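Local coordinates for protein digeranylgeranylglycerophospholipid reductase (Sulfolobus acidocaldarius, PDB 4OPC) that reduces the double bonds of the geranylgeranyl chains of archaeal membrane lipids, using one bound FAD per subunit, to give saturated phytanyl ethers, at residues T121-P126 and K134-F139; K3-D8 and E145-Y150; V155-Y160 and I285-S290. All blocks are in the same frame, centred on the assembly; numbering follows the deposited sequence.

Contact 1: residues T121-P126 and K134-F139. With FDA (dihydroflavine-adenine dinucleotide), chain B.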
loop_
_atom_site.group_PDB
_atom_site.type_symbol
_atom_site.label_atom_id
_atom_site.label_comp_id
_atom_site.label_asym_id
_atom_site.label_seq_id
_atom_site.Cartn_x
_atom_site.Cartn_y
_atom_site.Cartn_z
ATOM N N THR A 121 22.939 -2.162 -5.300
ATOM C CA THR A 121 23.342 -0.770 -5.397
ATOM C C THR A 121 22.412 0.102 -4.580
ATOM O O THR A 121 21.201 0.074 -4.769
ATOM C CB THR A 121 23.364 -0.303 -6.863
ATOM O OG1 THR A 121 24.340 -1.070 -7.576
ATOM C CG2 THR A 121 23.754 1.174 -6.964
ATOM N N THR A 122 22.988 0.864 -3.662
ATOM C CA THR A 122 22.199 1.683 -2.750
ATOM C C THR A 122 22.395 3.164 -3.048
ATOM O O THR A 122 23.526 3.641 -3.205
ATOM C CB THR A 122 22.610 1.403 -1.296
ATOM O OG1 THR A 122 22.438 0.009 -1.006
ATOM C CG2 THR A 122 21.768 2.221 -0.327
ATOM N N ALA A 123 21.287 3.887 -3.157
ATOM C CA ALA A 123 21.357 5.341 -3.210
ATOM C C ALA A 123 21.614 5.832 -1.790
ATOM O O ALA A 123 20.764 5.694 -0.905
ATOM C CB ALA A 123 20.082 5.933 -3.793
ATOM N N MET A 124 22.806 6.373 -1.571
ATOM C CA MET A 124 23.276 6.727 -0.247
ATOM C C MET A 124 22.877 8.121 0.168
ATOM O O MET A 124 22.587 8.361 1.333
ATOM C CB MET A 124 24.794 6.602 -0.179
ATOM C CG MET A 124 25.267 5.158 -0.159
ATOM S SD MET A 124 24.627 4.245 1.283
ATOM C CE MET A 124 25.479 2.670 1.138
ATOM N N LYS A 125 22.888 9.058 -0.768
ATOM C CA LYS A 125 22.451 10.403 -0.421
ATOM C C LYS A 125 22.000 11.173 -1.646
ATOM O O LYS A 125 22.461 10.920 -2.759
ATOM C CB LYS A 125 23.530 11.169 0.339
ATOM C CG LYS A 125 24.701 11.572 -0.491
ATOM C CD LYS A 125 25.696 12.377 0.340
ATOM C CE LYS A 125 27.011 12.553 -0.398
ATOM N NZ LYS A 125 27.979 13.406 0.360
ATOM N N PRO A 126 21.069 12.110 -1.448
ATOM C CA PRO A 126 20.622 12.956 -2.556
ATOM C C PRO A 126 21.686 13.941 -3.002
ATOM O O PRO A 126 22.525 14.387 -2.213
ATOM C CB PRO A 126 19.452 13.746 -1.953
ATOM C CG PRO A 126 19.015 12.935 -0.778
ATOM C CD PRO A 126 20.261 12.318 -0.234
ATOM N N LYS A 134 18.717 16.641 -7.777
ATOM C CA LYS A 134 19.412 16.586 -9.063
ATOM C C LYS A 134 20.040 15.229 -9.352
ATOM O O LYS A 134 20.739 15.069 -10.349
ATOM C CB LYS A 134 20.459 17.703 -9.153
ATOM C CG LYS A 134 19.830 19.098 -9.139
ATOM C CD LYS A 134 20.706 20.107 -9.840
ATOM C CE LYS A 134 20.016 21.459 -9.956
ATOM N NZ LYS A 134 20.919 22.464 -10.593
ATOM N N GLY A 135 19.784 14.260 -8.484
ATOM C CA GLY A 135 20.330 12.922 -8.642
ATOM C C GLY A 135 20.721 12.325 -7.307
ATOM O O GLY A 135 20.132 12.661 -6.273
ATOM N N ALA A 136 21.708 11.430 -7.318
ATOM C CA ALA A 136 22.073 10.700 -6.111
ATOM C C ALA A 136 23.515 10.243 -6.159
ATOM O O ALA A 136 24.074 10.020 -7.232
ATOM C CB ALA A 136 21.186 9.501 -5.945
ATOM N N VAL A 137 24.121 10.103 -4.986
ATOM C CA VAL A 137 25.375 9.374 -4.875
ATOM C C VAL A 137 25.027 7.926 -4.578
ATOM O O VAL A 137 24.242 7.647 -3.661
ATOM C CB VAL A 137 26.267 9.943 -3.777
ATOM C CG1 VAL A 137 27.565 9.167 -3.707
ATOM C CG2 VAL A 137 26.560 11.414 -4.053
ATOM N N LEU A 138 25.570 7.024 -5.393
ATOM C CA LEU A 138 25.261 5.605 -5.322
ATOM C C LEU A 138 26.477 4.821 -4.897
ATOM O O LEU A 138 27.595 5.144 -5.283
ATOM C CB LEU A 138 24.851 5.086 -6.698
ATOM C CG LEU A 138 23.752 5.835 -7.454
ATOM C CD1 LEU A 138 23.564 5.155 -8.796
ATOM C CD2 LEU A 138 22.451 5.834 -6.666
ATOM N N PHE A 139 26.250 3.764 -4.133
ATOM C CA PHE A 139 27.305 2.800 -3.871
ATOM C C PHE A 139 26.913 1.456 -4.470
ATOM O O PHE A 139 25.962 0.810 -4.015
ATOM C CB PHE A 139 27.596 2.666 -2.376
ATOM C CG PHE A 139 28.777 1.800 -2.084
ATOM C CD1 PHE A 139 29.894 1.852 -2.895
ATOM C CD2 PHE A 139 28.764 0.920 -1.025
ATOM C CE1 PHE A 139 30.985 1.046 -2.642
ATOM C CE2 PHE A 139 29.847 0.115 -0.772
ATOM C CZ PHE A 139 30.955 0.178 -1.582
HETATM P PA FDA B . 9.093 -2.471 -1.491
HETATM O O1A FDA B . 9.463 -2.391 -0.062
HETATM O O2A FDA B . 8.493 -3.779 -1.992
HETATM O O5B FDA B . 10.373 -2.167 -2.373
HETATM C C5B FDA B . 11.298 -1.130 -1.989
HETATM C C4B FDA B . 12.625 -1.459 -2.622
HETATM O O4B FDA B . 13.532 -0.354 -2.430
HETATM C C3B FDA B . 13.323 -2.701 -2.058
HETATM O O3B FDA B . 13.545 -3.672 -3.079
HETATM C C2B FDA B . 14.606 -2.143 -1.412
HETATM O O2B FDA B . 15.705 -3.033 -1.524
HETATM C C1B FDA B . 14.830 -0.872 -2.217
HETATM N N9A FDA B . 15.588 0.195 -1.575
HETATM C C8A FDA B . 15.279 0.846 -0.406
HETATM N N7A FDA B . 16.100 1.827 -0.108
HETATM C C5A FDA B . 17.004 1.828 -1.161
HETATM C C6A FDA B . 18.095 2.663 -1.470
HETATM N N6A FDA B . 18.444 3.728 -0.747
HETATM N N1A FDA B . 18.754 2.426 -2.622
HETATM C C2A FDA B . 18.383 1.384 -3.374
HETATM N N3A FDA B . 17.350 0.555 -3.206
HETATM C C4A FDA B . 16.680 0.852 -2.087
HETATM N N1 FDA B . -0.147 -5.686 -0.455
HETATM C C2 FDA B . -0.961 -6.316 -1.362
HETATM O O2 FDA B . -1.310 -5.763 -2.400
HETATM N N3 FDA B . -1.340 -7.601 -1.074
HETATM C C4 FDA B . -1.089 -8.304 0.086
HETATM O O4 FDA B . -1.378 -9.498 0.149
HETATM C C4X FDA B . -0.302 -7.588 1.013
HETATM N N5 FDA B . 0.046 -8.191 2.186
HETATM C C5X FDA B . 1.068 -7.675 2.956
HETATM C C6 FDA B . 1.615 -8.418 3.992
HETATM C C7 FDA B . 2.701 -7.960 4.721
HETATM C C7M FDA B . 3.336 -8.863 5.747
HETATM C C8 FDA B . 3.235 -6.694 4.440
HETATM C C8M FDA B . 4.462 -6.197 5.169
HETATM C C9 FDA B . 2.676 -5.932 3.411
HETATM C C9A FDA B . 1.616 -6.416 2.654
HETATM N N10 FDA B . 1.052 -5.691 1.579
HETATM C C10 FDA B . 0.195 -6.327 0.708
HETATM C "C1'" FDA B . 1.596 -4.373 1.166
HETATM C "C2'" FDA B . 2.572 -4.532 -0.015
HETATM O "O2'" FDA B . 3.473 -5.618 0.220
HETATM C "C3'" FDA B . 3.390 -3.253 -0.207
HETATM O "O3'" FDA B . 2.498 -2.147 -0.186
HETATM C "C4'" FDA B . 4.167 -3.164 -1.528
HETATM O "O4'" FDA B . 4.910 -4.356 -1.783
HETATM C "C5'" FDA B . 5.088 -1.966 -1.542
HETATM O "O5'" FDA B . 5.879 -1.968 -2.748
HETATM P P FDA B . 7.047 -0.903 -2.924
HETATM O O1P FDA B . 7.642 -1.152 -4.249
HETATM O O2P FDA B . 6.572 0.507 -2.608
HETATM O O3P FDA B . 8.088 -1.239 -1.756
#

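Contact 2: residues K3-D8 and E145-Y150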
loop_
_atom_site.group_PDB
_atom_site.type_symbol
_atom_site.label_atom_id
_atom_site.label_comp_id
_atom_site.label_asym_id
_atom_site.label_seq_id
_atom_site.Cartn_x
_atom_site.Cartn_y
_atom_site.Cartn_z
ATOM N N LYS A 3 33.364 9.335 -10.195
ATOM C CA LYS A 3 32.712 9.194 -11.499
ATOM C C LYS A 3 31.316 9.812 -11.519
ATOM O O LYS A 3 30.519 9.593 -10.604
ATOM C CB LYS A 3 32.622 7.713 -11.873
ATOM C CG LYS A 3 32.325 7.436 -13.338
ATOM C CD LYS A 3 32.270 5.935 -13.599
ATOM C CE LYS A 3 32.136 5.623 -15.081
ATOM N NZ LYS A 3 31.966 4.162 -15.324
ATOM N N GLU A 4 31.024 10.572 -12.572
ATOM C CA GLU A 4 29.724 11.217 -12.741
ATOM C C GLU A 4 29.069 10.782 -14.046
ATOM O O GLU A 4 29.712 10.791 -15.103
ATOM C CB GLU A 4 29.869 12.739 -12.747
ATOM C CG GLU A 4 30.517 13.330 -11.506
ATOM C CD GLU A 4 30.649 14.841 -11.588
ATOM O OE1 GLU A 4 30.508 15.393 -12.699
ATOM O OE2 GLU A 4 30.894 15.477 -10.541
ATOM N N LEU A 5 27.790 10.427 -13.962
ATOM C CA LEU A 5 27.016 9.954 -15.110
ATOM C C LEU A 5 25.723 10.747 -15.259
ATOM O O LEU A 5 25.144 11.168 -14.265
ATOM C CB LEU A 5 26.707 8.471 -14.942
ATOM C CG LEU A 5 27.950 7.607 -14.721
ATOM C CD1 LEU A 5 27.557 6.196 -14.327
ATOM C CD2 LEU A 5 28.823 7.594 -15.967
ATOM N N LYS A 6 25.265 10.939 -16.496
ATOM C CA LYS A 6 24.067 11.736 -16.777
ATOM C C LYS A 6 22.910 10.885 -17.282
ATOM O O LYS A 6 22.998 10.286 -18.355
ATOM C CB LYS A 6 24.383 12.817 -17.813
ATOM C CG LYS A 6 25.468 13.786 -17.390
ATOM C CD LYS A 6 24.906 14.941 -16.586
ATOM C CE LYS A 6 25.990 15.967 -16.288
ATOM N NZ LYS A 6 26.711 16.385 -17.525
ATOM N N TYR A 7 21.822 10.855 -16.516
ATOM C CA TYR A 7 20.626 10.103 -16.868
ATOM C C TYR A 7 19.425 11.035 -16.941
ATOM O O TYR A 7 19.448 12.143 -16.411
ATOM C CB TYR A 7 20.359 8.985 -15.844
ATOM C CG TYR A 7 21.276 7.797 -16.034
ATOM C CD1 TYR A 7 22.584 7.832 -15.589
ATOM C CD2 TYR A 7 20.831 6.648 -16.673
ATOM C CE1 TYR A 7 23.440 6.758 -15.783
ATOM C CE2 TYR A 7 21.682 5.568 -16.875
ATOM C CZ TYR A 7 22.974 5.622 -16.415
ATOM O OH TYR A 7 23.841 4.562 -16.609
ATOM N N ASP A 8 18.377 10.598 -17.623
ATOM C CA ASP A 8 17.145 11.364 -17.632
ATOM C C ASP A 8 16.389 11.140 -16.331
ATOM O O ASP A 8 15.943 12.102 -15.692
ATOM C CB ASP A 8 16.277 10.967 -18.816
ATOM C CG ASP A 8 16.886 11.384 -20.126
ATOM O OD1 ASP A 8 17.459 12.502 -20.200
ATOM O OD2 ASP A 8 16.807 10.597 -21.093
ATOM N N GLU A 145 32.060 0.412 -6.342
ATOM C CA GLU A 145 32.290 1.779 -6.804
ATOM C C GLU A 145 31.260 2.715 -6.205
ATOM O O GLU A 145 30.076 2.379 -6.130
ATOM C CB GLU A 145 32.085 1.888 -8.313
ATOM C CG GLU A 145 33.048 1.209 -9.233
ATOM C CD GLU A 145 32.630 1.436 -10.675
ATOM O OE1 GLU A 145 33.311 2.207 -11.381
ATOM O OE2 GLU A 145 31.594 0.869 -11.091
ATOM N N GLU A 146 31.702 3.911 -5.838
ATOM C CA GLU A 146 30.806 5.006 -5.509
ATOM C C GLU A 146 30.682 5.863 -6.760
ATOM O O GLU A 146 31.695 6.227 -7.378
ATOM C CB GLU A 146 31.384 5.805 -4.343
ATOM C CG GLU A 146 30.481 6.853 -3.728
ATOM C CD GLU A 146 31.083 7.425 -2.454
ATOM O OE1 GLU A 146 32.215 7.023 -2.107
ATOM O OE2 GLU A 146 30.432 8.269 -1.799
ATOM N N LEU A 147 29.445 6.156 -7.144
ATOM C CA LEU A 147 29.157 6.869 -8.384
ATOM C C LEU A 147 28.183 8.004 -8.123
ATOM O O LEU A 147 27.274 7.869 -7.314
ATOM C CB LEU A 147 28.507 5.912 -9.389
ATOM C CG LEU A 147 29.292 4.645 -9.733
ATOM C CD1 LEU A 147 28.401 3.422 -9.616
ATOM C CD2 LEU A 147 29.879 4.751 -11.126
ATOM N N THR A 148 28.356 9.109 -8.832
ATOM C CA THR A 148 27.379 10.179 -8.815
ATOM C C THR A 148 26.553 10.119 -10.091
ATOM O O THR A 148 27.096 10.174 -11.203
ATOM C CB THR A 148 28.077 11.533 -8.709
ATOM O OG1 THR A 148 28.528 11.722 -7.362
ATOM C CG2 THR A 148 27.133 12.653 -9.081
ATOM N N VAL A 149 25.244 9.990 -9.930
ATOM C CA VAL A 149 24.339 9.958 -11.064
ATOM C C VAL A 149 23.453 11.192 -11.038
ATOM O O VAL A 149 22.736 11.435 -10.066
ATOM C CB VAL A 149 23.485 8.675 -11.062
ATOM C CG1 VAL A 149 22.316 8.800 -12.032
ATOM C CG2 VAL A 149 24.359 7.467 -11.387
ATOM N N TYR A 150 23.510 11.976 -12.103
ATOM C CA TYR A 150 22.642 13.133 -12.249
ATOM C C TYR A 150 21.401 12.726 -13.015
ATOM O O TYR A 150 21.464 11.904 -13.931
ATOM C CB TYR A 150 23.368 14.264 -12.975
ATOM C CG TYR A 150 24.555 14.786 -12.206
ATOM C CD1 TYR A 150 24.381 15.553 -11.063
ATOM C CD2 TYR A 150 25.849 14.498 -12.610
ATOM C CE1 TYR A 150 25.466 16.033 -10.355
ATOM C CE2 TYR A 150 26.938 14.977 -11.906
ATOM C CZ TYR A 150 26.735 15.740 -10.775
ATOM O OH TYR A 150 27.809 16.222 -10.063
HETATM O O HOH W 1 33.733 6.637 -9.051
#

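Contact 3: residues V155-Y160 and I285-S290. With FDA (dihydroflavine-adenine dinucleotide), chain B.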
loop_
_atom_site.group_PDB
_atom_site.type_symbol
_atom_site.label_atom_id
_atom_site.label_comp_id
_atom_site.label_asym_id
_atom_site.label_seq_id
_atom_site.Cartn_x
_atom_site.Cartn_y
_atom_site.Cartn_z
ATOM N N VAL A 155 12.826 9.073 -9.007
ATOM C CA VAL A 155 11.617 8.404 -8.551
ATOM C C VAL A 155 12.000 7.667 -7.279
ATOM O O VAL A 155 12.821 6.744 -7.308
ATOM C CB VAL A 155 11.081 7.422 -9.612
ATOM C CG1 VAL A 155 9.913 6.636 -9.056
ATOM C CG2 VAL A 155 10.670 8.177 -10.869
ATOM N N GLU A 156 11.461 8.120 -6.150
ATOM C CA GLU A 156 11.770 7.554 -4.847
ATOM C C GLU A 156 10.783 6.424 -4.582
ATOM O O GLU A 156 9.607 6.656 -4.309
ATOM C CB GLU A 156 11.652 8.640 -3.767
ATOM C CG GLU A 156 12.723 8.585 -2.678
ATOM C CD GLU A 156 12.406 7.630 -1.531
ATOM O OE1 GLU A 156 11.602 6.700 -1.722
ATOM O OE2 GLU A 156 13.003 7.780 -0.444
ATOM N N ALA A 157 11.277 5.198 -4.682
ATOM C CA ALA A 157 10.455 4.005 -4.582
ATOM C C ALA A 157 11.079 3.048 -3.563
ATOM O O ALA A 157 11.123 1.833 -3.774
ATOM C CB ALA A 157 10.334 3.345 -5.950
ATOM N N THR A 158 11.555 3.609 -2.455
ATOM C CA THR A 158 12.352 2.857 -1.483
ATOM C C THR A 158 11.525 2.084 -0.455
ATOM O O THR A 158 12.069 1.512 0.495
ATOM C CB THR A 158 13.328 3.782 -0.725
ATOM O OG1 THR A 158 12.571 4.739 0.032
ATOM C CG2 THR A 158 14.293 4.500 -1.679
ATOM N N GLY A 159 10.212 2.035 -0.649
ATOM C CA GLY A 159 9.331 1.380 0.309
ATOM C C GLY A 159 9.268 2.092 1.652
ATOM O O GLY A 159 9.563 3.285 1.748
ATOM N N TYR A 160 8.885 1.360 2.688
ATOM C CA TYR A 160 8.717 1.955 4.005
ATOM C C TYR A 160 10.015 2.598 4.517
ATOM O O TYR A 160 9.982 3.518 5.331
ATOM C CB TYR A 160 8.203 0.912 5.000
ATOM C CG TYR A 160 8.036 1.434 6.409
ATOM C CD1 TYR A 160 6.857 2.045 6.820
ATOM C CD2 TYR A 160 9.069 1.315 7.323
ATOM C CE1 TYR A 160 6.714 2.529 8.124
ATOM C CE2 TYR A 160 8.949 1.791 8.598
ATOM C CZ TYR A 160 7.777 2.393 9.001
ATOM O OH TYR A 160 7.687 2.855 10.300
ATOM N N ILE A 285 9.771 12.584 -7.544
ATOM C CA ILE A 285 8.442 12.013 -7.317
ATOM C C ILE A 285 8.609 10.827 -6.378
ATOM O O ILE A 285 9.600 10.089 -6.481
ATOM C CB ILE A 285 7.787 11.578 -8.639
ATOM C CG1 ILE A 285 7.304 12.809 -9.412
ATOM C CG2 ILE A 285 6.642 10.565 -8.399
ATOM C CD1 ILE A 285 6.825 12.482 -10.824
ATOM N N VAL A 286 7.660 10.651 -5.455
ATOM C CA VAL A 286 7.678 9.558 -4.498
ATOM C C VAL A 286 6.507 8.622 -4.768
ATOM O O VAL A 286 5.382 9.078 -4.988
ATOM C CB VAL A 286 7.570 10.116 -3.066
ATOM C CG1 VAL A 286 7.618 8.989 -2.043
ATOM C CG2 VAL A 286 8.683 11.121 -2.815
ATOM N N ILE A 287 6.770 7.316 -4.760
ATOM C CA ILE A 287 5.747 6.322 -5.090
ATOM C C ILE A 287 5.775 5.131 -4.128
ATOM O O ILE A 287 6.713 4.974 -3.329
ATOM C CB ILE A 287 5.858 5.831 -6.554
ATOM C CG1 ILE A 287 7.199 5.134 -6.789
ATOM C CG2 ILE A 287 5.673 6.982 -7.537
ATOM C CD1 ILE A 287 7.302 4.487 -8.165
ATOM N N GLY A 288 4.744 4.295 -4.194
ATOM C CA GLY A 288 4.686 3.097 -3.375
ATOM C C GLY A 288 4.612 3.363 -1.880
ATOM O O GLY A 288 4.145 4.429 -1.439
ATOM N N ASP A 289 5.076 2.398 -1.093
ATOM C CA ASP A 289 5.039 2.550 0.361
ATOM C C ASP A 289 5.753 3.819 0.830
ATOM O O ASP A 289 5.352 4.401 1.840
ATOM C CB ASP A 289 5.670 1.350 1.088
ATOM C CG ASP A 289 4.795 0.099 1.083
ATOM O OD1 ASP A 289 3.658 0.133 0.570
ATOM O OD2 ASP A 289 5.269 -0.934 1.618
ATOM N N SER A 290 6.814 4.234 0.134
ATOM C CA SER A 290 7.500 5.464 0.511
ATOM C C SER A 290 6.574 6.669 0.453
ATOM O O SER A 290 6.763 7.619 1.197
ATOM C CB SER A 290 8.707 5.684 -0.396
ATOM O OG SER A 290 9.413 6.841 0.017
HETATM P PA FDA B . 9.093 -2.471 -1.491
HETATM O O1A FDA B . 9.463 -2.391 -0.062
HETATM O O2A FDA B . 8.493 -3.779 -1.992
HETATM O O5B FDA B . 10.373 -2.167 -2.373
HETATM C C5B FDA B . 11.298 -1.130 -1.989
HETATM C C4B FDA B . 12.625 -1.459 -2.622
HETATM O O4B FDA B . 13.532 -0.354 -2.430
HETATM C C3B FDA B . 13.323 -2.701 -2.058
HETATM O O3B FDA B . 13.545 -3.672 -3.079
HETATM C C2B FDA B . 14.606 -2.143 -1.412
HETATM O O2B FDA B . 15.705 -3.033 -1.524
HETATM C C1B FDA B . 14.830 -0.872 -2.217
HETATM N N9A FDA B . 15.588 0.195 -1.575
HETATM C C8A FDA B . 15.279 0.846 -0.406
HETATM N N7A FDA B . 16.100 1.827 -0.108
HETATM C C5A FDA B . 17.004 1.828 -1.161
HETATM C C6A FDA B . 18.095 2.663 -1.470
HETATM N N6A FDA B . 18.444 3.728 -0.747
HETATM N N1A FDA B . 18.754 2.426 -2.622
HETATM C C2A FDA B . 18.383 1.384 -3.374
HETATM N N3A FDA B . 17.350 0.555 -3.206
HETATM C C4A FDA B . 16.680 0.852 -2.087
HETATM N N1 FDA B . -0.147 -5.686 -0.455
HETATM C C2 FDA B . -0.961 -6.316 -1.362
HETATM O O2 FDA B . -1.310 -5.763 -2.400
HETATM N N3 FDA B . -1.340 -7.601 -1.074
HETATM C C4 FDA B . -1.089 -8.304 0.086
HETATM O O4 FDA B . -1.378 -9.498 0.149
HETATM C C4X FDA B . -0.302 -7.588 1.013
HETATM N N5 FDA B . 0.046 -8.191 2.186
HETATM C C5X FDA B . 1.068 -7.675 2.956
HETATM C C6 FDA B . 1.615 -8.418 3.992
HETATM C C7 FDA B . 2.701 -7.960 4.721
HETATM C C7M FDA B . 3.336 -8.863 5.747
HETATM C C8 FDA B . 3.235 -6.694 4.440
HETATM C C8M FDA B . 4.462 -6.197 5.169
HETATM C C9 FDA B . 2.676 -5.932 3.411
HETATM C C9A FDA B . 1.616 -6.416 2.654
HETATM N N10 FDA B . 1.052 -5.691 1.579
HETATM C C10 FDA B . 0.195 -6.327 0.708
HETATM C "C1'" FDA B . 1.596 -4.373 1.166
HETATM C "C2'" FDA B . 2.572 -4.532 -0.015
HETATM O "O2'" FDA B . 3.473 -5.618 0.220
HETATM C "C3'" FDA B . 3.390 -3.253 -0.207
HETATM O "O3'" FDA B . 2.498 -2.147 -0.186
HETATM C "C4'" FDA B . 4.167 -3.164 -1.528
HETATM O "O4'" FDA B . 4.910 -4.356 -1.783
HETATM C "C5'" FDA B . 5.088 -1.966 -1.542
HETATM O "O5'" FDA B . 5.879 -1.968 -2.748
HETATM P P FDA B . 7.047 -0.903 -2.924
HETATM O O1P FDA B . 7.642 -1.152 -4.249
HETATM O O2P FDA B . 6.572 0.507 -2.608
HETATM O O3P FDA B . 8.088 -1.239 -1.756
HETATM O O HOH W 2 8.045 2.794 -2.316
HETATM O O HOH W 3 7.948 -1.299 2.017
#

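Contact 1: residues T121-P126 and K134-F139
Thr122 and Phe139 exchange backbone bonds as a hydrogen-bonded antiparallel pair of a beta hairpin, and a classic beta bulge follows where Met124 and Lys125 both face Val137. Met124 N reaches Val137 O at 2.8 Å, whereas Lys125 N makes only a weak bond to the same oxygen; Val137 N then returns to Lys125 O at 2.9 Å and the pairing resumes.

On one face Lys125 and Val137 lie alongside each other, the lysine's CG and CE running past Val137 CG2, with CE at 3.9 Å; a long chain can cover the valine and still carry its charge outward. Ala123 and Leu138 share the other face, where Ala123 CB meets Leu138 CD2 at 3.7 Å. Met124, bent at chi2 (-61°), folds CG and CE against Phe139 CB, with CE near the plane of the ring at its edge.

The small side chain of Ala123 probably leaves room for adenine. Its N donates to N1A of the dihydroflavin cofactor at 3.0 Å, and its O accepts from N6A, also at 3.0 Å. This two-point pairing reads the donor-acceptor edge of adenine through main-chain atoms, so recognition of the base depends on where the hairpin holds its backbone.

Contact 2: residues K3-D8 and E145-Y150
Glu4 and Tyr150 meet at the carboxylate: the tyrosine OH gives a weak hydrogen bond to Glu4 OE2 at 3.2 Å, and Glu4 CD lies in the ring plane at its edge, the two flat groups 89° apart. Glu4 reaches this edge because its chain is extended beyond CG (chi2 179°). Lys6, its chain bent, lays CD and CE near Tyr150 CB and CD2, with CE 4.0 Å from CD2. Thr148 CG2 sits over one face of this ring, its beta-branched methyl short enough to lie over the rim.

Lys3, Leu5, Leu147 and Val149 share the other face of the sheet. The lysine contributes its aliphatic chain, Lys3 CD to Leu147 CD2 at 3.6 Å, while Leu5 CD1 adds a looser contact to the same methyl. Further along the chain, Tyr7 CD1 touches Val149 CG1 at 3.7 Å, and the Tyr7 OH bonds to Glu116.

Behind these side chains stands a parallel ladder: Thr148 N to Lys3 O, Leu5 N to Thr148 O, Tyr150 N to Leu5 O and Tyr7 N to Tyr150 O. A water continues it, accepting from Lys3 N and donating to Glu146 O.

Strand 3-6 is an outermost strand of a four-stranded mixed sheet, with 145-150 between it and 132-140. Trp118 of strand 116-118 packs on Leu5, Tyr7 and Leu147, while Ile127 of strand 121-129 touches Thr148 and Tyr150.

Contact 3: residues V155-Y160 and I285-S290
The carboxylate of Glu156, at the end of strand 153-156, bonds to Ser290 in the short 3-10 turn after strand 284-286. Glu156 CB packs on Val286 CG2 at 4.0 Å. The chain then bends at chi2 (-85°), turning CD toward the serine. At the tip, OE1 accepts from Ser290 OG at 2.8 Å, met 55° out of the carboxylate plane, and from both OG1 and N of Thr158; OE2 takes the backbone N-H groups of Phe164 and Arg165. Were an alanine to stand here, Ser290 OG and Thr158 OG1 would probably lose their shared acceptor.

An apolar contact lies beside this: Val155 CG1 presses tightly on Ile287 CD1 at 3.5 Å, branched side chains filling the layer between the sheet and helix 302-322.

Beyond the strands the loops meet the cofactor. Gly159 and Gly288 have positive phi, and a CB on either would strike a phosphate oxygen. Asp289 N donates to O2P at 2.8 Å, and its OD1 accepts from ribityl O3' at 2.7 Å. One water links Gly159 N, Ile287 O and Ser290 N to O2P. The pyrophosphate is thus held by the amide of Asp289 and by bridging waters, while that residue's carboxylate accepts from the ribityl hydroxyl.

Contacts 1 and 2 share the four-stranded mixed sheet, their centres about 9 Å apart, and are stitched together where strand 132-140 pairs with 145-150. Contact 3 lies in the six-stranded sheet of the Rossmann-type fold, its centre about 14 Å from that of contact 1 and 20 Å from that of contact 2. Along the chain, contact 2 brings the N-terminal strand to 145-150 and so encloses the hairpin of contact 1; strand 153-156 follows and leads into contact 3. Contact 1 meets the cofactor at the edge of the adenine, contact 3 mainly at the pyrophosphate and ribityl parts but also, through Thr158, at the adenine; the two sheets together position one extended dinucleotide.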